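Side-chain contacts in HIAXHD3 (Humicola insolens, PDB 3ZXK), which removes arabinofuranose side chains, probably from xylan, as an exo-acting arabinofuranosidase of glycoside hydrolase family 43: residues S59-N64 and W129-T134; R89-N94 and D150-Y155; F97-C102 and Y108-P113; I156-G159 and I163-A166. All coordinates share one frame; numbering follows the deposited sequence.

Contact 1 (S59-N64 and W129-T134); sequences SVPRLN and WNWQHT
An amide nitrogen rides on the flat of an imidazole: Asn-64 ND2 sits 3.2 Å above the plane of the His-133 ring, over its centre, with the amide turned 69° from the ring. It also comes within 3.2 Å of His-133 ND1, but the angle is too poor for a hydrogen bond, and none crosses this contact. The polar ends are held elsewhere, Asn-64 OD1 by Trp-110 NE1 and His-133 NE2 by Thr-136 OG1. At the other end of the interface the Trp-131 indole lies under the backbone of Ser-59, whose CA makes a CH-pi contact 3.7 Å from the centroid of the six-membered ring. Ser-59 OG hangs over the same face, 3.2 Å from Trp-131 CH2. Here the chain leaves the first blade of the GH43 beta-propeller through a classic beta bulge, Ser-59 and Val-60 both facing Gly-41, while Trp-131 leads into strand 132-137 of the next blade. With CG anti to its carbonyl carbon (chi1 -66°), the indole swings beneath Ser-59 and gives its NE1 to Thr-57 OG1. Replacing Trp-131 by an alanine is likely to open a gap under Ser-59 and leave Thr-57 without its donor. Pro-61 crosses Trp-131 at about a right angle, its CD 3.7 Å from Trp-131 CB. Ser-59 O, buried against the indole, has no polar partner in the model.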
loop_
_atom_site.group_PDB
_atom_site.type_symbol
_atom_site.label_atom_id
_atom_site.label_comp_id
_atom_site.label_asym_id
_atom_site.label_seq_id
_atom_site.Cartn_x
_atom_site.Cartn_y
_atom_site.Cartn_z
ATOM N N SER A 59 -9.142 0.825 -5.722
ATOM C CA SER A 59 -9.694 0.344 -7.022
ATOM C C SER A 59 -10.291 -1.068 -6.975
ATOM O O SER A 59 -11.078 -1.415 -7.844
ATOM C CB SER A 59 -8.600 0.374 -8.092
ATOM O OG SER A 59 -8.218 1.696 -8.354
ATOM N N VAL A 60 -9.879 -1.862 -5.978
ATOM C CA VAL A 60 -10.384 -3.241 -5.881
ATOM C C VAL A 60 -11.044 -3.427 -4.510
ATOM O O VAL A 60 -10.410 -3.849 -3.542
ATOM C CB VAL A 60 -9.257 -4.258 -6.172
ATOM C CG1 VAL A 60 -9.805 -5.688 -6.206
ATOM C CG2 VAL A 60 -8.585 -3.961 -7.503
ATOM N N PRO A 61 -12.333 -3.096 -4.407
ATOM C CA PRO A 61 -12.958 -3.110 -3.078
ATOM C C PRO A 61 -12.978 -4.471 -2.400
ATOM O O PRO A 61 -13.008 -4.512 -1.166
ATOM C CB PRO A 61 -14.375 -2.578 -3.335
ATOM C CG PRO A 61 -14.561 -2.525 -4.823
ATOM C CD PRO A 61 -13.170 -2.391 -5.401
ATOM N N ARG A 62 -12.998 -5.557 -3.166
ATOM C CA ARG A 62 -12.828 -6.899 -2.594
ATOM C C ARG A 62 -12.076 -7.670 -3.654
ATOM O O ARG A 62 -12.416 -7.565 -4.832
ATOM C CB ARG A 62 -14.172 -7.558 -2.302
ATOM C CG ARG A 62 -14.061 -8.963 -1.736
ATOM C CD ARG A 62 -15.434 -9.479 -1.333
ATOM N NE ARG A 62 -15.349 -10.838 -0.792
ATOM C CZ ARG A 62 -15.177 -11.124 0.493
ATOM N NH1 ARG A 62 -15.110 -10.140 1.397
ATOM N NH2 ARG A 62 -15.076 -12.397 0.874
ATOM N N LEU A 63 -11.066 -8.435 -3.257
ATOM C CA LEU A 63 -10.193 -9.107 -4.214
ATOM C C LEU A 63 -10.995 -10.216 -4.866
ATOM O O LEU A 63 -11.567 -11.035 -4.183
ATOM C CB LEU A 63 -8.942 -9.659 -3.497
ATOM C CG LEU A 63 -8.214 -8.620 -2.605
ATOM C CD1 LEU A 63 -6.911 -9.198 -2.058
ATOM C CD2 LEU A 63 -7.906 -7.334 -3.367
ATOM N N ASN A 64 -11.028 -10.240 -6.196
ATOM C CA ASN A 64 -11.802 -11.220 -6.959
ATOM C C ASN A 64 -10.935 -12.159 -7.790
ATOM O O ASN A 64 -11.338 -12.612 -8.866
ATOM C CB ASN A 64 -12.804 -10.485 -7.861
ATOM C CG ASN A 64 -12.128 -9.658 -8.966
ATOM O OD1 ASN A 64 -11.130 -8.958 -8.731
ATOM N ND2 ASN A 64 -12.700 -9.713 -10.168
ATOM N N TRP A 129 -17.030 7.624 -6.328
ATOM C CA TRP A 129 -16.216 6.436 -6.559
ATOM C C TRP A 129 -17.106 5.229 -6.424
ATOM O O TRP A 129 -17.854 5.100 -5.444
ATOM C CB TRP A 129 -15.117 6.314 -5.513
ATOM C CG TRP A 129 -14.110 7.417 -5.529
ATOM C CD1 TRP A 129 -13.939 8.419 -4.572
ATOM C CD2 TRP A 129 -13.058 7.635 -6.517
ATOM N NE1 TRP A 129 -12.875 9.218 -4.891
ATOM C CE2 TRP A 129 -12.316 8.817 -6.067
ATOM C CE3 TRP A 129 -12.710 7.034 -7.742
ATOM C CZ2 TRP A 129 -11.229 9.313 -6.779
ATOM C CZ3 TRP A 129 -11.613 7.547 -8.446
ATOM C CH2 TRP A 129 -10.900 8.667 -7.976
ATOM N N ASN A 130 -17.052 4.345 -7.412
ATOM C CA ASN A 130 -17.849 3.140 -7.398
ATOM C C ASN A 130 -17.174 2.138 -8.298
ATOM O O ASN A 130 -17.391 2.169 -9.496
ATOM C CB ASN A 130 -19.255 3.437 -7.930
ATOM C CG ASN A 130 -20.184 2.231 -7.885
ATOM O OD1 ASN A 130 -19.797 1.138 -7.479
ATOM N ND2 ASN A 130 -21.421 2.432 -8.332
ATOM N N TRP A 131 -16.328 1.280 -7.728
ATOM C CA TRP A 131 -15.491 0.420 -8.563
ATOM C C TRP A 131 -16.137 -0.909 -8.830
ATOM O O TRP A 131 -16.646 -1.545 -7.911
ATOM C CB TRP A 131 -14.178 0.199 -7.822
ATOM C CG TRP A 131 -13.380 1.460 -7.679
ATOM C CD1 TRP A 131 -13.421 2.408 -6.643
ATOM C CD2 TRP A 131 -12.390 1.954 -8.623
ATOM N NE1 TRP A 131 -12.527 3.408 -6.884
ATOM C CE2 TRP A 131 -11.874 3.201 -8.058
ATOM C CE3 TRP A 131 -11.875 1.484 -9.834
ATOM C CZ2 TRP A 131 -10.894 3.960 -8.720
ATOM C CZ3 TRP A 131 -10.874 2.233 -10.488
ATOM C CH2 TRP A 131 -10.404 3.449 -9.942
ATOM N N GLN A 132 -16.121 -1.337 -10.098
ATOM C CA GLN A 132 -16.701 -2.634 -10.462
ATOM C C GLN A 132 -15.733 -3.374 -11.351
ATOM O O GLN A 132 -15.008 -2.749 -12.140
ATOM C CB GLN A 132 -18.006 -2.447 -11.253
ATOM C CG GLN A 132 -19.089 -1.613 -10.573
ATOM C CD GLN A 132 -19.767 -2.326 -9.433
ATOM O OE1 GLN A 132 -19.827 -3.567 -9.389
ATOM N NE2 GLN A 132 -20.310 -1.545 -8.494
ATOM N N HIS A 133 -15.756 -4.702 -11.270
ATOM C CA HIS A 133 -14.973 -5.548 -12.161
ATOM C C HIS A 133 -15.572 -5.503 -13.561
ATOM O O HIS A 133 -16.746 -5.829 -13.753
ATOM C CB HIS A 133 -14.976 -6.953 -11.605
ATOM C CG HIS A 133 -14.230 -7.934 -12.448
ATOM N ND1 HIS A 133 -14.682 -9.183 -12.674
ATOM C CD2 HIS A 133 -13.056 -7.801 -13.163
ATOM C CE1 HIS A 133 -13.820 -9.831 -13.472
ATOM N NE2 HIS A 133 -12.825 -8.985 -13.780
ATOM N N THR A 134 -14.769 -5.100 -14.532
ATOM C CA THR A 134 -15.271 -4.758 -15.855
ATOM C C THR A 134 -14.813 -5.777 -16.915
ATOM O O THR A 134 -15.537 -6.067 -17.875
ATOM C CB THR A 134 -14.861 -3.294 -16.205
ATOM O OG1 THR A 134 -15.434 -2.388 -15.245
ATOM C CG2 THR A 134 -15.266 -2.894 -17.624
#

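Contact 2 (R89-N94 and D150-Y155); sequences RYRRSN and DDDTMY
Arg-91 runs out straight toward Asp-152, its CG anti to the backbone N (chi1 -161°) and the chain extended from CG to NE, while Met-154 bends at chi3 (72°) and lays its sulfur on the guanidinium. The grip on Asp-152 is side-on and uses two nitrogens. Arg-91 NE makes a nearly straight hydrogen bond of 2.9 Å to Asp-152 OD1 (169° at the hydrogen), part of a salt bridge, arriving from above the carboxylate plane although the oxygen lies in the guanidinium plane. Arg-91 NH2 reaches the backbone Asp-152 O at 3.0 Å and also bonds Pro-170 O. Met-154 SD stands 3.5 Å above the centre of one guanidinium face. The second carboxylate oxygen is taken from its syn side by Ser-93 OG, which donates to Asp-152 OD2 at 2.6 Å, and a water accepts from Ser-93 N and donates to OD1. Both carboxylate oxygens are thus engaged, which is likely to hold the group against rotation. A leucine in place of Arg-91 would probably leave the Asp-152 carboxylate without its countercharge and the Asp-152 carbonyl short of a donor. The contact ties the end of strand 87-91, in one propeller blade, to the turn between strands 145-148 and 154-158 of the next, with Ile-148 packing on Arg-91 and Leu-146 on Met-154.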
loop_
_atom_site.group_PDB
_atom_site.type_symbol
_atom_site.label_atom_id
_atom_site.label_comp_id
_atom_site.label_asym_id
_atom_site.label_seq_id
_atom_site.Cartn_x
_atom_site.Cartn_y
_atom_site.Cartn_z
ATOM N N ARG A 89 -5.311 4.867 -14.984
ATOM C CA ARG A 89 -5.397 6.152 -15.717
ATOM C C ARG A 89 -6.835 6.609 -15.766
ATOM O O ARG A 89 -7.750 5.815 -15.623
ATOM C CB ARG A 89 -4.837 6.086 -17.161
ATOM C CG ARG A 89 -3.332 5.789 -17.295
ATOM C CD ARG A 89 -2.480 7.004 -16.932
ATOM N NE ARG A 89 -1.065 6.701 -16.746
ATOM C CZ ARG A 89 -0.107 6.846 -17.671
ATOM N NH1 ARG A 89 -0.360 7.291 -18.916
ATOM N NH2 ARG A 89 1.135 6.528 -17.348
ATOM N N TYR A 90 -7.029 7.904 -15.971
ATOM C CA TYR A 90 -8.369 8.452 -16.125
ATOM C C TYR A 90 -8.658 8.733 -17.606
ATOM O O TYR A 90 -7.875 9.419 -18.286
ATOM C CB TYR A 90 -8.440 9.763 -15.357
ATOM C CG TYR A 90 -9.727 10.512 -15.533
ATOM C CD1 TYR A 90 -10.938 10.013 -15.027
ATOM C CD2 TYR A 90 -9.732 11.742 -16.177
ATOM C CE1 TYR A 90 -12.128 10.731 -15.176
ATOM C CE2 TYR A 90 -10.897 12.456 -16.355
ATOM C CZ TYR A 90 -12.094 11.958 -15.839
ATOM O OH TYR A 90 -13.250 12.709 -16.011
ATOM N N ARG A 91 -9.778 8.205 -18.085
ATOM C CA ARG A 91 -10.163 8.361 -19.480
ATOM C C ARG A 91 -11.142 9.511 -19.560
ATOM O O ARG A 91 -12.266 9.409 -19.071
ATOM C CB ARG A 91 -10.807 7.077 -19.991
ATOM C CG ARG A 91 -10.806 6.982 -21.505
ATOM C CD ARG A 91 -11.397 5.668 -21.963
ATOM N NE ARG A 91 -11.086 5.456 -23.383
ATOM C CZ ARG A 91 -11.426 4.367 -24.066
ATOM N NH1 ARG A 91 -12.134 3.385 -23.484
ATOM N NH2 ARG A 91 -11.072 4.249 -25.336
ATOM N N ARG A 92 -10.717 10.605 -20.197
ATOM C CA ARG A 92 -11.583 11.787 -20.327
ATOM C C ARG A 92 -12.842 11.532 -21.151
ATOM O O ARG A 92 -13.921 12.032 -20.806
ATOM C CB ARG A 92 -10.810 12.966 -20.923
ATOM C CG ARG A 92 -9.980 13.717 -19.896
ATOM C CD ARG A 92 -8.842 12.908 -19.325
ATOM N NE ARG A 92 -7.927 13.813 -18.620
ATOM C CZ ARG A 92 -6.816 13.425 -18.019
ATOM N NH1 ARG A 92 -6.498 12.131 -17.989
ATOM N NH2 ARG A 92 -6.043 14.327 -17.432
ATOM N N SER A 93 -12.721 10.745 -22.216
ATOM C CA SER A 93 -13.844 10.619 -23.167
ATOM C C SER A 93 -15.110 10.028 -22.547
ATOM O O SER A 93 -16.218 10.396 -22.945
ATOM C CB SER A 93 -13.434 9.825 -24.396
ATOM O OG SER A 93 -13.112 8.504 -24.025
ATOM N N ASN A 94 -14.947 9.142 -21.563
ATOM C CA ASN A 94 -16.124 8.621 -20.873
ATOM C C ASN A 94 -16.094 8.841 -19.363
ATOM O O ASN A 94 -16.838 8.184 -18.644
ATOM C CB ASN A 94 -16.358 7.134 -21.211
ATOM C CG ASN A 94 -15.214 6.263 -20.754
ATOM O OD1 ASN A 94 -14.188 6.765 -20.293
ATOM N ND2 ASN A 94 -15.398 4.967 -20.838
ATOM N N ASP A 150 -3.633 10.030 -27.375
ATOM C CA ASP A 150 -4.352 11.272 -27.711
ATOM C C ASP A 150 -5.571 11.036 -28.610
ATOM O O ASP A 150 -6.514 11.830 -28.596
ATOM C CB ASP A 150 -3.405 12.277 -28.369
ATOM C CG ASP A 150 -2.327 12.773 -27.428
ATOM O OD1 ASP A 150 -2.592 12.924 -26.209
ATOM O OD2 ASP A 150 -1.205 13.024 -27.912
ATOM N N ASP A 151 -5.517 9.953 -29.392
ATOM C CA ASP A 151 -6.663 9.493 -30.204
ATOM C C ASP A 151 -7.633 8.518 -29.529
ATOM O O ASP A 151 -8.505 7.936 -30.195
ATOM C CB ASP A 151 -6.179 8.931 -31.537
ATOM C CG ASP A 151 -5.378 7.628 -31.396
ATOM O OD1 ASP A 151 -5.154 7.122 -30.272
ATOM O OD2 ASP A 151 -4.947 7.120 -32.463
ATOM N N ASP A 152 -7.463 8.347 -28.216
ATOM C CA ASP A 152 -8.300 7.494 -27.360
ATOM C C ASP A 152 -8.070 5.989 -27.553
ATOM O O ASP A 152 -8.874 5.180 -27.090
ATOM C CB ASP A 152 -9.793 7.877 -27.458
ATOM C CG ASP A 152 -10.544 7.745 -26.112
ATOM O OD1 ASP A 152 -9.911 7.556 -25.033
ATOM O OD2 ASP A 152 -11.793 7.798 -26.135
ATOM N N THR A 153 -6.973 5.594 -28.209
ATOM C CA THR A 153 -6.617 4.180 -28.231
ATOM C C THR A 153 -5.808 3.880 -26.968
ATOM O O THR A 153 -4.968 4.661 -26.576
ATOM C CB THR A 153 -5.832 3.809 -29.485
ATOM O OG1 THR A 153 -6.652 4.085 -30.635
ATOM C CG2 THR A 153 -5.434 2.317 -29.476
ATOM N N MET A 154 -6.080 2.739 -26.354
ATOM C CA MET A 154 -5.449 2.317 -25.125
ATOM C C MET A 154 -4.371 1.243 -25.396
ATOM O O MET A 154 -4.587 0.283 -26.187
ATOM C CB MET A 154 -6.521 1.821 -24.156
ATOM C CG MET A 154 -7.529 2.910 -23.781
ATOM S SD MET A 154 -8.891 2.204 -22.849
ATOM C CE MET A 154 -8.086 1.859 -21.299
ATOM N N TYR A 155 -3.208 1.414 -24.756
ATOM C CA TYR A 155 -2.062 0.511 -24.864
ATOM C C TYR A 155 -1.592 0.142 -23.479
ATOM O O TYR A 155 -1.705 0.947 -22.563
ATOM C CB TYR A 155 -0.879 1.210 -25.598
ATOM C CG TYR A 155 -1.213 1.637 -27.001
ATOM C CD1 TYR A 155 -1.110 0.757 -28.078
ATOM C CD2 TYR A 155 -1.675 2.930 -27.247
ATOM C CE1 TYR A 155 -1.460 1.166 -29.351
ATOM C CE2 TYR A 155 -2.016 3.342 -28.531
ATOM C CZ TYR A 155 -1.894 2.440 -29.570
ATOM O OH TYR A 155 -2.230 2.798 -30.855
HETATM O O HOH W 1 -10.182 9.840 -23.392
#

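Contact 3 (F97-C102 and Y108-P113); sequences FYWYGC and YLWTSP
Leu-109 lays its CD1 over the centre of the Tyr-100 ring, 3.7 Å from the centroid and only 12° off the normal. The two belong to the beta hairpin of strands 96-103 and 106-113, the middle pair of a four-stranded blade in the GH43 propeller. With CG anti to the backbone N (chi1 169°), Leu-109 brings the same CD1 against Tyr-98 as well, 3.8 Å from Tyr-98 CD2. Next along the same face, Thr-111 CG2 lies over the Tyr-98 ring, toward its rim, in a second CH-pi contact, 4.1 Å from its centroid. Met-154 and Leu-146 of the following blade close on both tyrosines, and Tyr-100 OH bonds Gly-172 O. On the opposite face Trp-99 and Trp-110 meet obliquely, planes 69° apart, with Trp-99 CE3 3.9 Å from Trp-110 CD1. Six backbone hydrogen bonds join the pairs Phe-97 with Ser-112, Trp-99 with Trp-110 and Gly-101 with Tyr-108. Farther along, Cys-102 is fastened to Cys-140 by a disulfide. Trp-99 leans back over its own strand: a CB on Gly-101 would run into Trp-99 CH2, and Gly-101 N lies 3.6 Å above the indole plane, toward the rim.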
loop_
_atom_site.group_PDB
_atom_site.type_symbol
_atom_site.label_atom_id
_atom_site.label_comp_id
_atom_site.label_asym_id
_atom_site.label_seq_id
_atom_site.Cartn_x
_atom_site.Cartn_y
_atom_site.Cartn_z
ATOM N N PHE A 97 -12.290 6.000 -14.642
ATOM C CA PHE A 97 -10.957 5.501 -14.254
ATOM C C PHE A 97 -10.809 4.013 -14.580
ATOM O O PHE A 97 -11.739 3.226 -14.337
ATOM C CB PHE A 97 -10.739 5.685 -12.753
ATOM C CG PHE A 97 -10.542 7.122 -12.314
ATOM C CD1 PHE A 97 -11.650 7.923 -12.006
ATOM C CD2 PHE A 97 -9.261 7.655 -12.131
ATOM C CE1 PHE A 97 -11.473 9.239 -11.572
ATOM C CE2 PHE A 97 -9.087 8.982 -11.705
ATOM C CZ PHE A 97 -10.191 9.765 -11.421
ATOM N N TYR A 98 -9.662 3.649 -15.151
ATOM C CA TYR A 98 -9.359 2.265 -15.494
ATOM C C TYR A 98 -8.144 1.768 -14.705
ATOM O O TYR A 98 -7.022 2.284 -14.875
ATOM C CB TYR A 98 -9.031 2.091 -16.976
ATOM C CG TYR A 98 -10.172 2.307 -17.950
ATOM C CD1 TYR A 98 -10.764 3.571 -18.110
ATOM C CD2 TYR A 98 -10.646 1.260 -18.736
ATOM C CE1 TYR A 98 -11.811 3.777 -19.006
ATOM C CE2 TYR A 98 -11.683 1.469 -19.653
ATOM C CZ TYR A 98 -12.281 2.725 -19.770
ATOM O OH TYR A 98 -13.280 2.923 -20.693
ATOM N N TRP A 99 -8.337 0.692 -13.960
ATOM C CA TRP A 99 -7.263 0.032 -13.213
ATOM C C TRP A 99 -7.041 -1.335 -13.824
ATOM O O TRP A 99 -7.982 -2.120 -13.923
ATOM C CB TRP A 99 -7.654 -0.110 -11.717
ATOM C CG TRP A 99 -6.586 -0.843 -10.926
ATOM C CD1 TRP A 99 -5.472 -0.280 -10.334
ATOM C CD2 TRP A 99 -6.456 -2.278 -10.720
ATOM N NE1 TRP A 99 -4.675 -1.247 -9.765
ATOM C CE2 TRP A 99 -5.221 -2.477 -9.961
ATOM C CE3 TRP A 99 -7.221 -3.384 -11.057
ATOM C CZ2 TRP A 99 -4.798 -3.737 -9.556
ATOM C CZ3 TRP A 99 -6.771 -4.653 -10.662
ATOM C CH2 TRP A 99 -5.589 -4.823 -9.922
ATOM N N TYR A 100 -5.813 -1.630 -14.235
ATOM C CA TYR A 100 -5.529 -2.991 -14.696
ATOM C C TYR A 100 -4.439 -3.560 -13.797
ATOM O O TYR A 100 -3.461 -2.852 -13.490
ATOM C CB TYR A 100 -4.980 -3.010 -16.122
ATOM C CG TYR A 100 -5.909 -2.558 -17.220
ATOM C CD1 TYR A 100 -6.088 -1.197 -17.507
ATOM C CD2 TYR A 100 -6.603 -3.507 -18.002
ATOM C CE1 TYR A 100 -6.943 -0.792 -18.538
ATOM C CE2 TYR A 100 -7.458 -3.105 -19.031
ATOM C CZ TYR A 100 -7.614 -1.750 -19.290
ATOM O OH TYR A 100 -8.456 -1.327 -20.299
ATOM N N GLY A 101 -4.558 -4.846 -13.491
ATOM C CA GLY A 101 -3.474 -5.532 -12.771
ATOM C C GLY A 101 -3.478 -7.015 -13.091
ATOM O O GLY A 101 -4.546 -7.637 -13.083
ATOM N N CYS A 102 -2.295 -7.590 -13.334
ATOM C CA CYS A 102 -2.172 -9.032 -13.539
ATOM C C CYS A 102 -1.997 -9.732 -12.207
ATOM O O CYS A 102 -1.106 -9.383 -11.432
ATOM C CB CYS A 102 -0.980 -9.371 -14.450
ATOM S SG CYS A 102 -0.842 -11.175 -14.646
ATOM N N TYR A 108 -6.869 -8.227 -14.728
ATOM C CA TYR A 108 -8.209 -7.829 -14.279
ATOM C C TYR A 108 -8.363 -6.337 -14.475
ATOM O O TYR A 108 -7.416 -5.586 -14.177
ATOM C CB TYR A 108 -8.381 -8.158 -12.788
ATOM C CG TYR A 108 -8.358 -9.638 -12.535
ATOM C CD1 TYR A 108 -7.147 -10.338 -12.377
ATOM C CD2 TYR A 108 -9.550 -10.355 -12.461
ATOM C CE1 TYR A 108 -7.129 -11.711 -12.172
ATOM C CE2 TYR A 108 -9.547 -11.732 -12.228
ATOM C CZ TYR A 108 -8.338 -12.399 -12.093
ATOM O OH TYR A 108 -8.343 -13.762 -11.884
ATOM N N LEU A 109 -9.511 -5.918 -15.021
ATOM C CA LEU A 109 -9.842 -4.515 -15.170
ATOM C C LEU A 109 -10.955 -4.148 -14.212
ATOM O O LEU A 109 -12.012 -4.772 -14.223
ATOM C CB LEU A 109 -10.321 -4.217 -16.595
ATOM C CG LEU A 109 -10.947 -2.849 -16.791
ATOM C CD1 LEU A 109 -9.957 -1.730 -16.460
ATOM C CD2 LEU A 109 -11.453 -2.751 -18.229
ATOM N N TRP A 110 -10.691 -3.142 -13.380
ATOM C CA TRP A 110 -11.703 -2.552 -12.519
ATOM C C TRP A 110 -11.866 -1.108 -12.902
ATOM O O TRP A 110 -10.858 -0.422 -13.178
ATOM C CB TRP A 110 -11.266 -2.633 -11.064
ATOM C CG TRP A 110 -11.465 -3.978 -10.417
ATOM C CD1 TRP A 110 -10.702 -5.147 -10.586
ATOM C CD2 TRP A 110 -12.521 -4.320 -9.466
ATOM N NE1 TRP A 110 -11.197 -6.157 -9.806
ATOM C CE2 TRP A 110 -12.313 -5.714 -9.101
ATOM C CE3 TRP A 110 -13.589 -3.622 -8.904
ATOM C CZ2 TRP A 110 -13.152 -6.369 -8.195
ATOM C CZ3 TRP A 110 -14.432 -4.284 -8.001
ATOM C CH2 TRP A 110 -14.210 -5.624 -7.643
ATOM N N THR A 111 -13.115 -0.635 -13.008
ATOM C CA THR A 111 -13.328 0.764 -13.404
ATOM C C THR A 111 -14.274 1.474 -12.453
ATOM O O THR A 111 -15.073 0.846 -11.779
ATOM C CB THR A 111 -13.886 0.919 -14.838
ATOM O OG1 THR A 111 -15.167 0.303 -14.902
ATOM C CG2 THR A 111 -12.950 0.272 -15.888
ATOM N N SER A 112 -14.183 2.797 -12.426
ATOM C CA SER A 112 -15.119 3.632 -11.682
ATOM C C SER A 112 -15.429 4.889 -12.473
ATOM O O SER A 112 -14.538 5.451 -13.099
ATOM C CB SER A 112 -14.505 4.055 -10.332
ATOM O OG SER A 112 -15.355 5.007 -9.664
ATOM N N PRO A 113 -16.676 5.384 -12.381
ATOM C CA PRO A 113 -16.925 6.715 -12.938
ATOM C C PRO A 113 -16.121 7.778 -12.164
ATOM O O PRO A 113 -15.688 7.527 -11.037
ATOM C CB PRO A 113 -18.431 6.897 -12.703
ATOM C CG PRO A 113 -18.721 6.108 -11.483
ATOM C CD PRO A 113 -17.868 4.864 -11.673
#

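Contact 4 (I156-G159 and I163-A166); sequences IAYG and INVA
The Tyr-158 ring carries Asn-164 CB on one face, 3.6 Å above the plane and shifted toward the rim, while Ile-156 O lies in the ring plane at an edge and Ala-166 N also comes in near that plane. The Asn-164 amide is inclined 56° to the ring, and its ND2 passes 3.4 Å from Tyr-158 CE2; OD1 accepts a hydrogen bond from Arg-181 N on strand 175-183. Tyr-158 CG stands between the backbone N and the carbonyl carbon (chi1 67°), which swings the ring back across the partner strand until CE1 is 4.1 Å from Ala-166 CB. This is a beta hairpin, strands 154-158 and 163-168, the middle two of a four-stranded propeller blade. Backbone hydrogen bonds join the antiparallel pairs Ile-156 with Ala-166 and Tyr-158 with Asn-164, the straightest running from Asn-164 N to Tyr-158 O at 2.8 Å (176°). On the other face Ala-157 CB meets Val-165 CG2 at 4.2 Å, and both residues pack on Met-196 and Ile-205 of the next blade.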
loop_
_atom_site.group_PDB
_atom_site.type_symbol
_atom_site.label_atom_id
_atom_site.label_comp_id
_atom_site.label_asym_id
_atom_site.label_seq_id
_atom_site.Cartn_x
_atom_site.Cartn_y
_atom_site.Cartn_z
ATOM N N ILE A 156 -1.039 -1.063 -23.347
ATOM C CA ILE A 156 -0.373 -1.464 -22.106
ATOM C C ILE A 156 1.031 -2.003 -22.416
ATOM O O ILE A 156 1.184 -2.954 -23.186
ATOM C CB ILE A 156 -1.181 -2.502 -21.291
ATOM C CG1 ILE A 156 -2.521 -1.880 -20.841
ATOM C CG2 ILE A 156 -0.380 -3.011 -20.086
ATOM C CD1 ILE A 156 -3.462 -2.832 -20.127
ATOM N N ALA A 157 2.031 -1.346 -21.839
ATOM C CA ALA A 157 3.392 -1.836 -21.832
ATOM C C ALA A 157 3.543 -2.783 -20.624
ATOM O O ALA A 157 2.995 -2.528 -19.537
ATOM C CB ALA A 157 4.390 -0.667 -21.768
ATOM N N TYR A 158 4.261 -3.893 -20.808
ATOM C CA TYR A 158 4.405 -4.866 -19.730
ATOM C C TYR A 158 5.572 -5.770 -19.968
ATOM O O TYR A 158 6.134 -5.773 -21.058
ATOM C CB TYR A 158 3.117 -5.699 -19.584
ATOM C CG TYR A 158 2.855 -6.601 -20.765
ATOM C CD1 TYR A 158 2.232 -6.119 -21.914
ATOM C CD2 TYR A 158 3.218 -7.954 -20.721
ATOM C CE1 TYR A 158 1.983 -6.952 -23.003
ATOM C CE2 TYR A 158 2.969 -8.799 -21.795
ATOM C CZ TYR A 158 2.336 -8.296 -22.935
ATOM O OH TYR A 158 2.102 -9.131 -24.007
ATOM N N GLY A 159 5.956 -6.519 -18.940
ATOM C CA GLY A 159 6.915 -7.612 -19.167
ATOM C C GLY A 159 8.087 -7.575 -18.221
ATOM O O GLY A 159 8.318 -6.593 -17.521
ATOM N N ILE A 163 10.349 -5.960 -22.656
ATOM C CA ILE A 163 9.086 -5.216 -22.666
ATOM C C ILE A 163 8.293 -5.496 -23.933
ATOM O O ILE A 163 8.869 -5.552 -25.013
ATOM C CB ILE A 163 9.306 -3.695 -22.479
ATOM C CG1 ILE A 163 10.150 -3.442 -21.215
ATOM C CG2 ILE A 163 7.966 -2.958 -22.354
ATOM C CD1 ILE A 163 9.552 -3.976 -19.913
ATOM N N ASN A 164 6.978 -5.676 -23.759
ATOM C CA ASN A 164 6.002 -5.815 -24.851
ATOM C C ASN A 164 4.975 -4.682 -24.788
ATOM O O ASN A 164 4.815 -4.050 -23.738
ATOM C CB ASN A 164 5.274 -7.149 -24.692
ATOM C CG ASN A 164 6.225 -8.269 -24.384
ATOM O OD1 ASN A 164 7.098 -8.571 -25.189
ATOM N ND2 ASN A 164 6.112 -8.838 -23.178
ATOM N N VAL A 165 4.287 -4.423 -25.895
ATOM C CA VAL A 165 3.187 -3.466 -25.889
ATOM C C VAL A 165 1.958 -4.102 -26.507
ATOM O O VAL A 165 1.980 -4.554 -27.663
ATOM C CB VAL A 165 3.543 -2.151 -26.636
ATOM C CG1 VAL A 165 2.301 -1.265 -26.871
ATOM C CG2 VAL A 165 4.642 -1.394 -25.909
ATOM N N ALA A 166 0.879 -4.115 -25.735
ATOM C CA ALA A 166 -0.426 -4.561 -26.207
ATOM C C ALA A 166 -1.299 -3.366 -26.560
ATOM O O ALA A 166 -1.256 -2.309 -25.890
ATOM C CB ALA A 166 -1.149 -5.364 -25.129
#

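Overall arrangement
All four contacts lie in the five-bladed GH43 propeller. Contact 3 is the middle hairpin of the blade formed by strands 87-91, 96-103, 106-113 and 132-137; contacts 1 and 2 reach its two outer strands. Contact 1 brings in the loop leaving the preceding blade, contact 2 the following blade, their centres 8 and 13 Å from that of contact 3. Contact 4 lies in that following blade, shares strand 154-158 with contact 2 and touches contact 3 where Ile-156 packs on Tyr-100. Along the chain contact 3 is nested within contacts 1 and 2, whose segments alternate, and contact 4 comes last. Contacts 1 and 2 thus link three consecutive blades; contacts 3 and 4 each hold one together.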